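PDB 5N6G: GTN Reductase from Agrobacterium tumefaciens, which probably uses flavin mononucleotide to reduce activated carbon-carbon double bonds, as an ene-reductase of the Old Yellow Enzyme family. Local coordinates for residues A[98-103]-A[115-120]; A[63-68]-A[102-107]; A[155-160]-A[208-213]. One frame throughout, in Å; residues are numbered along the deposited sequence. Where two conformers were deposited one is given.

Contact 1: A[98-103]-A[115-120]; sequences IWHVGR and QPVAPS. With 8OZ (2-Phenylacrylic acid), chain C.
His-100 and Val-117 meet with their side chains at about a right angle: methyl CG2 of Val-117 lies 3.7 Å from CE1 of the imidazole. Three residues on, CB of Arg-103 packs on CB of Ala-118 at 3.8 Å, while the ring carbon CB of Pro-116 rests against the carbonyl O of Gly-102. No direct hydrogen bond joins the two segments. A water bridges them instead, donating to Gly-102 O (2.8 Å) and accepting from Val-117 N (3.0 Å).

Several bonds set these groups in place. A chi1 of -166°, which sets the imidazole opposite the backbone nitrogen of His-100, turns ND1 back onto its own chain, where Gly-102 N donates to it in the ring plane over 3.0 Å (N-H...N angle 160°). The other ring nitrogen, NE2, is bonded to Gln-61, so the imidazole is gripped at both nitrogens and its rotation fixed. Arg-103 runs extended from CG to NE and leaves the contact to bond the carbonyl O of Ile-122; the backbone N-H of Arg-103 goes to Gln-187 OE1. Farther back on the same segment, Trp-99 lines the ligand pocket, its CZ2 3.2 Å from atom C of 2-phenylacrylic acid; CG1 of Val-101 lies over one face of the indole, toward its rim, and His-178 stacks with the ring.

Because Gly-102 N donates to ND1, that nitrogen should carry no proton, and NE2 is then probably the protonated one, donating to OE1 of Gln-61. The seam is thus apolar packing around one water-linked pair of backbone groups, fastening the loop that follows barrel strand 94-99 to the short strand 117-118.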
loop_
_atom_site.group_PDB
_atom_site.type_symbol
_atom_site.label_atom_id
_atom_site.label_comp_id
_atom_site.label_asym_id
_atom_site.label_seq_id
_atom_site.Cartn_x
_atom_site.Cartn_y
_atom_site.Cartn_z
ATOM N N ILE A 98 4.814 -0.960 3.705
ATOM C CA ILE A 98 5.041 -2.022 4.679
ATOM C C ILE A 98 3.706 -2.690 5.002
ATOM O O ILE A 98 2.691 -2.026 5.256
ATOM C CB ILE A 98 5.777 -1.494 5.925
ATOM C CG1 ILE A 98 5.000 -0.400 6.667
ATOM C CG2 ILE A 98 7.202 -1.020 5.507
ATOM C CD1 ILE A 98 5.723 0.042 7.980
ATOM N N TRP A 99 3.700 -4.014 4.970
ATOM C CA TRP A 99 2.491 -4.788 4.754
ATOM C C TRP A 99 2.349 -5.906 5.781
ATOM O O TRP A 99 3.328 -6.540 6.160
ATOM C CB TRP A 99 2.572 -5.385 3.378
ATOM C CG TRP A 99 1.349 -5.966 2.758
ATOM C CD1 TRP A 99 0.043 -5.784 3.116
ATOM C CD2 TRP A 99 1.341 -6.783 1.588
ATOM N NE1 TRP A 99 -0.778 -6.451 2.230
ATOM C CE2 TRP A 99 -0.006 -7.077 1.284
ATOM C CE3 TRP A 99 2.351 -7.297 0.768
ATOM C CZ2 TRP A 99 -0.359 -7.844 0.188
ATOM C CZ3 TRP A 99 2.011 -8.059 -0.307
ATOM C CH2 TRP A 99 0.664 -8.344 -0.591
ATOM N N HIS A 100 1.123 -6.144 6.215
ATOM C CA HIS A 100 0.749 -7.372 6.898
ATOM C C HIS A 100 -0.599 -7.781 6.336
ATOM O O HIS A 100 -1.571 -7.020 6.407
ATOM C CB HIS A 100 0.679 -7.203 8.431
ATOM C CG HIS A 100 0.625 -8.492 9.174
ATOM N ND1 HIS A 100 -0.326 -9.460 8.940
ATOM C CD2 HIS A 100 1.418 -8.971 10.161
ATOM C CE1 HIS A 100 -0.097 -10.493 9.734
ATOM N NE2 HIS A 100 0.947 -10.215 10.494
ATOM N N VAL A 101 -0.662 -8.981 5.779
ATOM C CA VAL A 101 -1.875 -9.438 5.107
ATOM C C VAL A 101 -2.970 -9.936 6.033
ATOM O O VAL A 101 -4.108 -10.116 5.575
ATOM C CB VAL A 101 -1.604 -10.592 4.131
ATOM C CG1 VAL A 101 -0.655 -10.122 3.054
ATOM C CG2 VAL A 101 -1.051 -11.817 4.847
ATOM N N GLY A 102 -2.669 -10.185 7.300
ATOM C CA GLY A 102 -3.657 -10.794 8.175
ATOM C C GLY A 102 -4.201 -12.091 7.620
ATOM O O GLY A 102 -3.455 -13.006 7.263
ATOM N N ARG A 103 -5.533 -12.200 7.550
ATOM C CA ARG A 103 -6.154 -13.461 7.165
ATOM C C ARG A 103 -5.945 -13.854 5.701
ATOM O O ARG A 103 -6.301 -14.982 5.335
ATOM C CB ARG A 103 -7.653 -13.419 7.446
ATOM C CG ARG A 103 -8.441 -12.500 6.519
ATOM C CD ARG A 103 -9.907 -12.475 6.941
ATOM N NE ARG A 103 -10.718 -11.676 6.021
ATOM C CZ ARG A 103 -12.025 -11.835 5.848
ATOM N NH1 ARG A 103 -12.725 -12.738 6.528
ATOM N NH2 ARG A 103 -12.663 -11.068 4.968
ATOM N N GLN A 115 -1.674 -21.171 11.117
ATOM C CA GLN A 115 -2.815 -20.409 10.634
ATOM C C GLN A 115 -2.425 -18.950 10.432
ATOM O O GLN A 115 -1.709 -18.369 11.265
ATOM C CB GLN A 115 -3.969 -20.486 11.636
ATOM C CG GLN A 115 -4.484 -21.902 11.889
ATOM C CD GLN A 115 -5.068 -22.129 13.281
ATOM O OE1 GLN A 115 -6.153 -22.719 13.439
ATOM N NE2 GLN A 115 -4.320 -21.745 14.300
ATOM N N PRO A 116 -2.907 -18.304 9.360
ATOM C CA PRO A 116 -2.845 -16.840 9.288
ATOM C C PRO A 116 -3.505 -16.213 10.508
ATOM O O PRO A 116 -4.339 -16.864 11.151
ATOM C CB PRO A 116 -3.623 -16.525 8.004
ATOM C CG PRO A 116 -3.566 -17.780 7.209
ATOM C CD PRO A 116 -3.556 -18.915 8.180
ATOM N N VAL A 117 -3.142 -14.985 10.847
ATOM C CA VAL A 117 -3.700 -14.302 11.999
ATOM C C VAL A 117 -4.624 -13.191 11.545
ATOM O O VAL A 117 -4.465 -12.607 10.464
ATOM C CB VAL A 117 -2.583 -13.750 12.918
ATOM C CG1 VAL A 117 -1.743 -14.877 13.426
ATOM C CG2 VAL A 117 -1.719 -12.723 12.201
ATOM N N ALA A 118 -5.586 -12.874 12.410
ATOM C CA ALA A 118 -6.600 -11.876 12.095
ATOM C C ALA A 118 -7.236 -11.386 13.390
ATOM O O ALA A 118 -7.126 -12.041 14.429
ATOM C CB ALA A 118 -7.660 -12.470 11.164
ATOM N N PRO A 119 -7.951 -10.253 13.352
ATOM C CA PRO A 119 -8.699 -9.837 14.554
ATOM C C PRO A 119 -9.715 -10.858 15.017
ATOM O O PRO A 119 -9.918 -11.033 16.227
ATOM C CB PRO A 119 -9.369 -8.531 14.114
ATOM C CG PRO A 119 -9.377 -8.566 12.634
ATOM C CD PRO A 119 -8.120 -9.285 12.253
ATOM N N SER A 120 -10.353 -11.558 14.082
ATOM C CA SER A 120 -11.350 -12.571 14.368
ATOM C C SER A 120 -11.162 -13.733 13.408
ATOM O O SER A 120 -10.693 -13.550 12.277
ATOM C CB SER A 120 -12.782 -12.035 14.219
ATOM O OG SER A 120 -13.029 -10.989 15.143
HETATM C C4 8OZ C . -2.949 -7.618 -6.315
HETATM C C5 8OZ C . -2.463 -8.890 -6.121
HETATM C C6 8OZ C . -1.964 -9.249 -4.888
HETATM C C7 8OZ C . -1.934 -8.332 -3.853
HETATM C C8 8OZ C . -3.422 -5.107 -2.686
HETATM C C 8OZ C . -1.159 -5.945 -2.243
HETATM O O 8OZ C . -3.296 -4.175 -1.928
HETATM C C1 8OZ C . -2.267 -6.021 -2.966
HETATM C C2 8OZ C . -2.405 -7.040 -4.044
HETATM C C3 8OZ C . -2.929 -6.694 -5.286
HETATM O O1 8OZ C . -4.559 -5.381 -3.279
HETATM O O HOH W 1 -1.311 -13.688 8.846
#

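Contact 2: A[63-68]-A[102-107]. With 8OZ (2-Phenylacrylic acid), chain C.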
loop_
_atom_site.group_PDB
_atom_site.type_symbol
_atom_site.label_atom_id
_atom_site.label_comp_id
_atom_site.label_asym_id
_atom_site.label_seq_id
_atom_site.Cartn_x
_atom_site.Cartn_y
_atom_site.Cartn_z
ATOM N N GLN A 63 3.171 -12.305 5.301
ATOM C CA GLN A 63 3.142 -12.715 3.895
ATOM C C GLN A 63 1.843 -13.427 3.556
ATOM O O GLN A 63 1.418 -14.330 4.278
ATOM C CB GLN A 63 4.277 -13.688 3.566
ATOM C CG GLN A 63 5.634 -13.053 3.485
ATOM C CD GLN A 63 5.943 -12.466 2.126
ATOM O OE1 GLN A 63 5.051 -12.208 1.302
ATOM N NE2 GLN A 63 7.234 -12.203 1.899
ATOM N N GLY A 64 1.288 -13.100 2.388
ATOM C CA GLY A 64 0.103 -13.770 1.889
ATOM C C GLY A 64 0.188 -14.328 0.487
ATOM O O GLY A 64 -0.722 -15.044 0.065
ATOM N N TYR A 65 1.272 -14.007 -0.242
ATOM C CA TYR A 65 1.474 -14.452 -1.620
ATOM C C TYR A 65 2.924 -14.861 -1.788
ATOM O O TYR A 65 3.819 -14.340 -1.119
ATOM C CB TYR A 65 1.150 -13.354 -2.658
ATOM C CG TYR A 65 -0.202 -12.733 -2.436
ATOM C CD1 TYR A 65 -0.362 -11.732 -1.511
ATOM C CD2 TYR A 65 -1.327 -13.204 -3.083
ATOM C CE1 TYR A 65 -1.574 -11.170 -1.267
ATOM C CE2 TYR A 65 -2.564 -12.649 -2.827
ATOM C CZ TYR A 65 -2.674 -11.624 -1.924
ATOM O OH TYR A 65 -3.901 -11.057 -1.646
ATOM N N ALA A 66 3.152 -15.753 -2.750
ATOM C CA ALA A 66 4.501 -16.222 -3.015
ATOM C C ALA A 66 5.326 -15.196 -3.791
ATOM O O ALA A 66 4.807 -14.371 -4.555
ATOM C CB ALA A 66 4.463 -17.522 -3.810
ATOM N N ASP A 67 6.641 -15.267 -3.583
ATOM C CA ASP A 67 7.634 -14.508 -4.339
ATOM C C ASP A 67 7.458 -13.002 -4.168
ATOM O O ASP A 67 7.711 -12.230 -5.098
ATOM C CB ASP A 67 7.612 -14.905 -5.825
ATOM C CG ASP A 67 8.083 -16.346 -6.055
ATOM O OD1 ASP A 67 8.659 -16.963 -5.145
ATOM O OD2 ASP A 67 7.850 -16.879 -7.150
ATOM N N VAL A 68 7.030 -12.589 -2.977
ATOM C CA VAL A 68 6.877 -11.186 -2.616
ATOM C C VAL A 68 8.082 -10.765 -1.786
ATOM O O VAL A 68 8.439 -11.479 -0.830
ATOM C CB VAL A 68 5.582 -10.966 -1.823
ATOM C CG1 VAL A 68 5.544 -9.616 -1.160
ATOM C CG2 VAL A 68 4.382 -11.163 -2.728
ATOM N N GLY A 102 -2.669 -10.185 7.300
ATOM C CA GLY A 102 -3.657 -10.794 8.175
ATOM C C GLY A 102 -4.201 -12.091 7.620
ATOM O O GLY A 102 -3.455 -13.006 7.263
ATOM N N ARG A 103 -5.533 -12.200 7.550
ATOM C CA ARG A 103 -6.154 -13.461 7.165
ATOM C C ARG A 103 -5.945 -13.854 5.701
ATOM O O ARG A 103 -6.301 -14.982 5.335
ATOM C CB ARG A 103 -7.653 -13.419 7.446
ATOM C CG ARG A 103 -8.441 -12.500 6.519
ATOM C CD ARG A 103 -9.907 -12.475 6.941
ATOM N NE ARG A 103 -10.718 -11.676 6.021
ATOM C CZ ARG A 103 -12.025 -11.835 5.848
ATOM N NH1 ARG A 103 -12.725 -12.738 6.528
ATOM N NH2 ARG A 103 -12.663 -11.068 4.968
ATOM N N ILE A 104 -5.409 -12.967 4.869
ATOM C CA ILE A 104 -5.287 -13.240 3.427
ATOM C C ILE A 104 -3.934 -13.910 3.222
ATOM O O ILE A 104 -2.963 -13.309 2.761
ATOM C CB ILE A 104 -5.448 -11.970 2.600
ATOM C CG1 ILE A 104 -6.744 -11.238 2.981
ATOM C CG2 ILE A 104 -5.444 -12.302 1.142
ATOM C CD1 ILE A 104 -8.031 -12.037 2.739
ATOM N N SER A 105 -3.870 -15.194 3.571
ATOM C CA SER A 105 -2.625 -15.947 3.488
ATOM C C SER A 105 -2.950 -17.440 3.451
ATOM O O SER A 105 -4.112 -17.850 3.390
ATOM C CB SER A 105 -1.703 -15.577 4.654
ATOM O OG SER A 105 -0.394 -16.139 4.540
ATOM N N HIS A 106 -1.897 -18.247 3.462
ATOM C CA HIS A 106 -1.998 -19.691 3.378
ATOM C C HIS A 106 -1.000 -20.284 4.358
ATOM O O HIS A 106 0.046 -19.692 4.614
ATOM C CB HIS A 106 -1.706 -20.165 1.948
ATOM C CG HIS A 106 -2.007 -21.612 1.712
ATOM N ND1 HIS A 106 -1.037 -22.588 1.802
ATOM C CD2 HIS A 106 -3.152 -22.248 1.358
ATOM C CE1 HIS A 106 -1.577 -23.764 1.543
ATOM N NE2 HIS A 106 -2.854 -23.582 1.254
ATOM N N THR A 107 -1.356 -21.426 4.938
ATOM C CA THR A 107 -0.480 -22.060 5.924
ATOM C C THR A 107 0.924 -22.309 5.379
ATOM O O THR A 107 1.897 -22.217 6.134
ATOM C CB THR A 107 -1.086 -23.371 6.398
ATOM O OG1 THR A 107 -1.311 -24.227 5.262
ATOM C CG2 THR A 107 -2.384 -23.124 7.146
HETATM C C4 8OZ C . -2.949 -7.618 -6.315
HETATM C C5 8OZ C . -2.463 -8.890 -6.121
HETATM C C6 8OZ C . -1.964 -9.249 -4.888
HETATM C C7 8OZ C . -1.934 -8.332 -3.853
HETATM C C8 8OZ C . -3.422 -5.107 -2.686
HETATM C C 8OZ C . -1.159 -5.945 -2.243
HETATM O O 8OZ C . -3.296 -4.175 -1.928
HETATM C C1 8OZ C . -2.267 -6.021 -2.966
HETATM C C2 8OZ C . -2.405 -7.040 -4.044
HETATM C C3 8OZ C . -2.929 -6.694 -5.286
HETATM O O1 8OZ C . -4.559 -5.381 -3.279
#
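Tyr-65 and Ile-104 lie side by side, their side chains pointing the same way, and the phenol oxygen meets the branch methyl of the isoleucine: Tyr-65 OH is 3.4 Å from Ile-104 CG2. That methyl approaches the ring obliquely, 4.2 Å from CZ. One face of the phenol is given to the bound 2-phenylacrylic acid, whose phenyl atom C6 sits 3.9 Å above the plane and offset toward the rim. The hydroxyl itself is hydrogen-bonded to Tyr-183, another residue of the ligand pocket, which should limit swinging of the ring.

The polar link is made by Ser-105. Holding OG anti to the backbone N (chi1 -172°) directs the hydroxyl at the carbonyl of Gln-63, where OG donates to Gln-63 O over a short 2.6 Å; the approach is in the carbonyl plane, on a lone pair, with a C=O...O angle of 145°. Gln-110 NE2 is a second partner of the same OG. Beside this bond the backbones come together, with Gly-64 CA 3.2 Å from Ile-104 O, a CA-H...O contact. Ile-104, at the centre of an inverse gamma turn, has no other partner for this buried oxygen. The side chain of Gln-63 turns back on its own loop, donating through NE2 to Val-68 O, and NE2 is also hydrogen-bonded to Tyr-72 OH.

The contact joins two loops at the C-terminal ends of neighbouring barrel strands, 50-57 and 94-99. Strand 127-131 flanks both: Thr-128 bonds Gly-64 O and also touches His-106, while the ring of Tyr-129 meets that of Tyr-65.

Contact 3: A[155-160]-A[208-213]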
loop_
_atom_site.group_PDB
_atom_site.type_symbol
_atom_site.label_atom_id
_atom_site.label_comp_id
_atom_site.label_asym_id
_atom_site.label_seq_id
_atom_site.Cartn_x
_atom_site.Cartn_y
_atom_site.Cartn_z
ATOM N N LEU A 155 3.305 -8.133 19.613
ATOM C CA LEU A 155 4.385 -8.644 18.792
ATOM C C LEU A 155 4.312 -8.081 17.384
ATOM O O LEU A 155 5.339 -7.755 16.779
ATOM C CB LEU A 155 4.335 -10.170 18.771
ATOM C CG LEU A 155 4.668 -10.829 20.117
ATOM C CD1 LEU A 155 4.457 -12.320 19.999
ATOM C CD2 LEU A 155 6.090 -10.531 20.512
ATOM N N ILE A 156 3.107 -7.936 16.840
ATOM C CA ILE A 156 2.996 -7.362 15.504
ATOM C C ILE A 156 3.418 -5.900 15.506
ATOM O O ILE A 156 4.058 -5.426 14.560
ATOM C CB ILE A 156 1.573 -7.548 14.963
ATOM C CG1 ILE A 156 1.338 -9.037 14.687
ATOM C CG2 ILE A 156 1.334 -6.744 13.678
ATOM C CD1 ILE A 156 -0.115 -9.380 14.333
ATOM N N LEU A 157 3.058 -5.149 16.554
ATOM C CA LEU A 157 3.516 -3.765 16.632
ATOM C C LEU A 157 5.034 -3.697 16.625
ATOM O O LEU A 157 5.613 -2.835 15.951
ATOM C CB LEU A 157 2.940 -3.075 17.872
ATOM C CG LEU A 157 1.446 -2.798 17.798
ATOM C CD1 LEU A 157 0.952 -2.275 19.145
ATOM C CD2 LEU A 157 1.103 -1.803 16.721
ATOM N N GLU A 158 5.701 -4.615 17.345
ATOM C CA GLU A 158 7.159 -4.651 17.307
ATOM C C GLU A 158 7.655 -4.960 15.900
ATOM O O GLU A 158 8.685 -4.421 15.466
ATOM C CB GLU A 158 7.702 -5.664 18.322
ATOM C CG GLU A 158 9.224 -5.675 18.449
ATOM C CD GLU A 158 9.861 -4.281 18.639
ATOM O OE1 GLU A 158 9.358 -3.454 19.446
ATOM O OE2 GLU A 158 10.877 -4.014 17.962
ATOM N N ASP A 159 6.924 -5.810 15.160
ATOM C CA ASP A 159 7.319 -6.102 13.785
ATOM C C ASP A 159 7.158 -4.878 12.893
ATOM O O ASP A 159 7.933 -4.698 11.948
ATOM C CB ASP A 159 6.516 -7.278 13.218
ATOM C CG ASP A 159 6.908 -8.610 13.841
ATOM O OD1 ASP A 159 8.035 -8.721 14.405
ATOM O OD2 ASP A 159 6.091 -9.555 13.746
ATOM N N TYR A 160 6.125 -4.051 13.124
ATOM C CA TYR A 160 6.033 -2.804 12.364
ATOM C C TYR A 160 7.183 -1.862 12.706
ATOM O O TYR A 160 7.717 -1.187 11.813
ATOM C CB TYR A 160 4.690 -2.120 12.590
ATOM C CG TYR A 160 3.584 -2.582 11.697
ATOM C CD1 TYR A 160 3.484 -2.154 10.371
ATOM C CD2 TYR A 160 2.589 -3.412 12.182
ATOM C CE1 TYR A 160 2.457 -2.567 9.558
ATOM C CE2 TYR A 160 1.565 -3.835 11.365
ATOM C CZ TYR A 160 1.494 -3.390 10.058
ATOM O OH TYR A 160 0.469 -3.810 9.259
ATOM N N ALA A 208 -10.551 1.493 15.256
ATOM C CA ALA A 208 -9.441 2.302 14.769
ATOM C C ALA A 208 -8.184 2.183 15.624
ATOM O O ALA A 208 -7.130 2.675 15.219
ATOM C CB ALA A 208 -9.872 3.765 14.718
ATOM N N ARG A 209 -8.288 1.572 16.803
ATOM C CA ARG A 209 -7.198 1.574 17.775
ATOM C C ARG A 209 -5.938 0.946 17.206
ATOM O O ARG A 209 -4.843 1.490 17.370
ATOM C CB ARG A 209 -7.627 0.822 19.031
ATOM C CG ARG A 209 -6.592 0.836 20.146
ATOM C CD ARG A 209 -7.101 0.088 21.388
ATOM N NE ARG A 209 -8.423 0.558 21.801
ATOM C CZ ARG A 209 -8.655 1.727 22.383
ATOM N NH1 ARG A 209 -7.659 2.564 22.624
ATOM N NH2 ARG A 209 -9.894 2.073 22.691
ATOM N N PHE A 210 -6.070 -0.214 16.555
ATOM C CA PHE A 210 -4.884 -0.878 16.003
ATOM C C PHE A 210 -4.211 -0.016 14.938
ATOM O O PHE A 210 -2.979 0.146 14.949
ATOM C CB PHE A 210 -5.256 -2.253 15.442
ATOM C CG PHE A 210 -4.076 -3.019 14.899
ATOM C CD1 PHE A 210 -3.059 -3.453 15.751
ATOM C CD2 PHE A 210 -3.979 -3.297 13.550
ATOM C CE1 PHE A 210 -1.973 -4.164 15.252
ATOM C CE2 PHE A 210 -2.905 -4.007 13.044
ATOM C CZ PHE A 210 -1.908 -4.431 13.877
ATOM N N LEU A 211 -4.987 0.521 13.997
ATOM C CA LEU A 211 -4.415 1.402 12.975
ATOM C C LEU A 211 -3.584 2.491 13.629
ATOM O O LEU A 211 -2.451 2.774 13.212
ATOM C CB LEU A 211 -5.528 2.001 12.118
ATOM C CG LEU A 211 -5.104 2.912 10.952
ATOM C CD1 LEU A 211 -6.189 2.961 9.898
ATOM C CD2 LEU A 211 -4.793 4.334 11.383
ATOM N N LEU A 212 -4.138 3.143 14.648
ATOM C CA LEU A 212 -3.447 4.286 15.224
ATOM C C LEU A 212 -2.247 3.846 16.052
ATOM O O LEU A 212 -1.242 4.557 16.105
ATOM C CB LEU A 212 -4.424 5.131 16.036
ATOM C CG LEU A 212 -5.511 5.788 15.198
ATOM C CD1 LEU A 212 -6.557 6.403 16.120
ATOM C CD2 LEU A 212 -4.958 6.874 14.290
ATOM N N GLU A 213 -2.289 2.645 16.630
ATOM C CA GLU A 213 -1.110 2.125 17.318
ATOM C C GLU A 213 0.004 1.803 16.335
ATOM O O GLU A 213 1.182 2.036 16.645
ATOM C CB GLU A 213 -1.473 0.886 18.148
ATOM C CG GLU A 213 -2.232 1.235 19.413
ATOM C CD GLU A 213 -2.720 0.034 20.204
ATOM O OE1 GLU A 213 -2.744 -1.090 19.672
ATOM O OE2 GLU A 213 -3.098 0.228 21.383
#
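Two helices of the outer layer of the TIM barrel, 150-169 and 204-222, pack here by apolar side chains. Their short segments run at 35° to one another, with axes 11.3 Å apart at closest approach, and no hydrogen bond crosses between them.

Phe-210 fills much of the gap. The ring leaves its helix on the side opposite its own backbone nitrogen (chi1 -178°), reaches out toward the other helix and presents its CZ corner to two residues there. Ile-156 comes in at the ring edge, near the plane, and crosses the phenylalanine at about a right angle; its branch methyl CG2 is 4.0 Å from CZ. Tyr-160, one helical turn farther on, brings CE2 to 4.3 Å from the same CZ. Leu-157 covers the neighbouring corner, its CD2 4.1 Å from Phe-210 CE1.

The leucine also spans the side of the contact nearer to solvent. Its CD2 packs on the backbone of Glu-213, 3.8 Å from the carbonyl C, while the two side chains cross obliquely, with Leu-157 CD1 3.9 Å from OE1 of the extended glutamate. The carboxylate is not left to this methyl alone, because OE1 is hydrogen-bonded to Tyr-200 OH. The leucine thus meets both CB of Glu-213 and the carboxylate oxygen that Tyr-200 holds.

Helix 184-189 packs against both helices: Ile-185 touches Tyr-160 as well as Phe-210, and Phe-188 stacks on the Phe-210 ring. Helix 204-222 is also met by helix 245-256 through Ala-208 and Leu-212. Helix 150-169 leans through Tyr-160 on Ile-58 and His-100, which lie in loops following barrel strands 50-57 and 94-99.

All three contacts are largely buried, but contact 3 reaches toward the surface through Leu-157 and Glu-213. Contacts 1 and 2 share Gly-102 and Arg-103, so the loop after strand 94-99 is held by segment 115-120 as well as by segment 63-68, and each contact contributes one aromatic residue to the 2-phenylacrylic acid pocket. Their loop backbones bring polar links, through a water in one and a serine hydroxyl in the other. Contact 3, between regular helices whose backbone groups bond internally, is joined mainly by apolar side chains, with no hydrogen bond across. It meets contact 1 where Tyr-160 and Ile-156 touch His-100, but does not touch contact 2.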